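Local coordinates for protein 4-alpha-glucanotransferase (Corynebacterium glutamicum, PDB 5B68) that belongs to the amylomaltase family, a group of carbohydrate-active enzymes built on a TIM barrel, here with an N-terminal beta sandwich domain, at residues G323-A328 and F355-Q360. Residues are numbered along the deposited sequence; the frame is centred on the assembly and turned at random.
Sequences GLIDFA and FYMWLQ
A328 and L324 meet M357 where two consecutive long helices, 307-338 and 349-376, pack in the TIM-barrel part of the chain, in the helical stretch between barrel strands 215-218 and 382-387. The helices cross steeply: the short segments have N-to-C directions 119° apart and axes 8.8 Å from each other at closest approach. The two backbones come nearest at A328 and Y356, whose CA atoms are 4.9 Å apart, and A328 CB touches Y356 CB at 3.8 Å. The Y356 ring then leads away from the contact, and its hydroxyl is hydrogen-bonded to E335 farther along helix 307-338.

M357 buries the most surface here. Its chain is extended through chi2 but bends at chi3 (75°), which turns the terminal methyl back to the first helix; CE comes to rest 3.8 Å from CG1 of I325 and 3.9 Å from CD2 of L324. L324 carries CG opposite its own backbone N, which brings it against M357 CG and CE, and its two methyls then part: CD2 meets the methionine, while CD1 lies against the aliphatic part of Q360, 3.9 Å from CG.

Beyond that carbon Q360 folds at chi2, and its amide arrives at the F327 ring at about a right angle, the two planes 78° apart. NE2 approaches ring atom CE2 of F327 obliquely, at 3.8 Å. This buried amide is satisfied elsewhere: NE2 is hydrogen-bonded to the carbonyl of I243, and OE1 is also bonded outside the segments. Nearby F242 stacks on the F327 ring and touches L324 and Q360, so this loop covers the same end of the contact. The shortest side-chain approach is A328 CB to M357 CG, 3.5 Å, tighter than ordinary carbon-carbon contact.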
loop_
_atom_site.group_PDB
_atom_site.type_symbol
_atom_site.label_atom_id
_atom_site.label_comp_id
_atom_site.label_asym_id
_atom_site.label_seq_id
_atom_site.Cartn_x
_atom_site.Cartn_y
_atom_site.Cartn_z
ATOM N N GLY A 323 -9.120 -14.887 9.750
ATOM C CA GLY A 323 -9.255 -13.932 8.653
ATOM C C GLY A 323 -9.225 -14.674 7.317
ATOM O O GLY A 323 -9.850 -14.201 6.372
ATOM N N LEU A 324 -8.427 -15.729 7.201
ATOM C CA LEU A 324 -8.396 -16.564 5.932
ATOM C C LEU A 324 -9.765 -17.164 5.650
ATOM O O LEU A 324 -10.313 -17.070 4.564
ATOM C CB LEU A 324 -7.335 -17.662 5.982
ATOM C CG LEU A 324 -7.309 -18.540 4.724
ATOM C CD1 LEU A 324 -7.130 -17.647 3.458
ATOM C CD2 LEU A 324 -6.250 -19.546 4.897
ATOM N N ILE A 325 -10.326 -17.778 6.681
ATOM C CA ILE A 325 -11.648 -18.412 6.517
ATOM C C ILE A 325 -12.689 -17.390 6.167
ATOM O O ILE A 325 -13.498 -17.652 5.294
ATOM C CB ILE A 325 -12.056 -19.092 7.835
ATOM C CG1 ILE A 325 -11.104 -20.218 8.124
ATOM C CG2 ILE A 325 -13.511 -19.576 7.749
ATOM C CD1 ILE A 325 -11.168 -20.776 9.532
ATOM N N ASP A 326 -12.661 -16.174 6.799
ATOM C CA ASP A 326 -13.594 -15.107 6.486
ATOM C C ASP A 326 -13.504 -14.605 5.034
ATOM O O ASP A 326 -14.517 -14.400 4.346
ATOM C CB ASP A 326 -13.443 -13.889 7.423
ATOM C CG ASP A 326 -13.775 -14.202 8.905
ATOM O OD1 ASP A 326 -14.419 -15.219 9.197
ATOM O OD2 ASP A 326 -13.330 -13.398 9.745
ATOM N N PHE A 327 -12.263 -14.367 4.580
ATOM C CA PHE A 327 -12.033 -13.921 3.218
ATOM C C PHE A 327 -12.600 -15.006 2.211
ATOM O O PHE A 327 -13.296 -14.686 1.265
ATOM C CB PHE A 327 -10.536 -13.770 2.962
ATOM C CG PHE A 327 -10.216 -13.551 1.501
ATOM C CD1 PHE A 327 -10.543 -12.374 0.930
ATOM C CD2 PHE A 327 -9.587 -14.534 0.750
ATOM C CE1 PHE A 327 -10.253 -12.140 -0.403
ATOM C CE2 PHE A 327 -9.304 -14.305 -0.571
ATOM C CZ PHE A 327 -9.659 -13.128 -1.140
ATOM N N ALA A 328 -12.224 -16.231 2.450
ATOM C CA ALA A 328 -12.551 -17.363 1.565
ATOM C C ALA A 328 -14.079 -17.611 1.557
ATOM O O ALA A 328 -14.640 -17.931 0.535
ATOM C CB ALA A 328 -11.828 -18.593 2.005
ATOM N N PHE A 355 -11.662 -24.194 -1.293
ATOM C CA PHE A 355 -11.035 -23.860 -2.587
ATOM C C PHE A 355 -10.408 -22.469 -2.526
ATOM O O PHE A 355 -9.256 -22.315 -2.970
ATOM C CB PHE A 355 -12.065 -23.880 -3.678
ATOM C CG PHE A 355 -11.554 -23.349 -5.006
ATOM C CD1 PHE A 355 -10.714 -24.133 -5.795
ATOM C CD2 PHE A 355 -11.983 -22.112 -5.452
ATOM C CE1 PHE A 355 -10.267 -23.644 -7.027
ATOM C CE2 PHE A 355 -11.559 -21.646 -6.676
ATOM C CZ PHE A 355 -10.696 -22.438 -7.445
ATOM N N TYR A 356 -11.110 -21.496 -1.955
ATOM C CA TYR A 356 -10.512 -20.132 -1.892
ATOM C C TYR A 356 -9.389 -20.054 -0.891
ATOM O O TYR A 356 -8.395 -19.294 -1.089
ATOM C CB TYR A 356 -11.582 -19.068 -1.735
ATOM C CG TYR A 356 -12.446 -18.937 -2.941
ATOM C CD1 TYR A 356 -11.947 -18.331 -4.089
ATOM C CD2 TYR A 356 -13.779 -19.458 -2.977
ATOM C CE1 TYR A 356 -12.702 -18.209 -5.233
ATOM C CE2 TYR A 356 -14.554 -19.322 -4.115
ATOM C CZ TYR A 356 -14.002 -18.688 -5.256
ATOM O OH TYR A 356 -14.736 -18.500 -6.414
ATOM N N MET A 357 -9.437 -20.866 0.151
ATOM C CA MET A 357 -8.296 -20.990 1.084
ATOM C C MET A 357 -7.079 -21.553 0.384
ATOM O O MET A 357 -5.907 -21.052 0.501
ATOM C CB MET A 357 -8.683 -21.810 2.317
ATOM C CG MET A 357 -9.771 -21.125 3.141
ATOM S SD MET A 357 -10.401 -22.264 4.452
ATOM C CE MET A 357 -9.034 -22.164 5.552
ATOM N N TRP A 358 -7.331 -22.562 -0.444
ATOM C CA TRP A 358 -6.281 -23.255 -1.127
ATOM C C TRP A 358 -5.610 -22.329 -2.134
ATOM O O TRP A 358 -4.373 -22.367 -2.241
ATOM C CB TRP A 358 -6.888 -24.514 -1.781
ATOM C CG TRP A 358 -6.013 -25.325 -2.660
ATOM C CD1 TRP A 358 -5.083 -26.165 -2.283
ATOM C CD2 TRP A 358 -6.075 -25.367 -4.086
ATOM N NE1 TRP A 358 -4.520 -26.790 -3.394
ATOM C CE2 TRP A 358 -5.137 -26.293 -4.512
ATOM C CE3 TRP A 358 -6.868 -24.721 -5.035
ATOM C CZ2 TRP A 358 -4.908 -26.581 -5.874
ATOM C CZ3 TRP A 358 -6.667 -25.035 -6.412
ATOM C CH2 TRP A 358 -5.672 -25.952 -6.795
ATOM N N LEU A 359 -6.398 -21.518 -2.859
ATOM C CA LEU A 359 -5.787 -20.490 -3.758
ATOM C C LEU A 359 -4.804 -19.568 -3.025
ATOM O O LEU A 359 -3.756 -19.265 -3.554
ATOM C CB LEU A 359 -6.828 -19.595 -4.383
ATOM C CG LEU A 359 -7.765 -20.309 -5.366
ATOM C CD1 LEU A 359 -8.723 -19.346 -6.046
ATOM C CD2 LEU A 359 -6.980 -21.110 -6.387
ATOM N N GLN A 360 -5.144 -19.140 -1.794
ATOM C CA GLN A 360 -4.181 -18.358 -1.004
ATOM C C GLN A 360 -2.934 -19.111 -0.674
ATOM O O GLN A 360 -1.856 -18.512 -0.658
ATOM C CB GLN A 360 -4.875 -17.764 0.237
ATOM C CG GLN A 360 -5.952 -16.787 -0.113
ATOM C CD GLN A 360 -5.391 -15.649 -0.898
ATOM O OE1 GLN A 360 -4.423 -14.994 -0.461
ATOM N NE2 GLN A 360 -5.985 -15.366 -2.036
#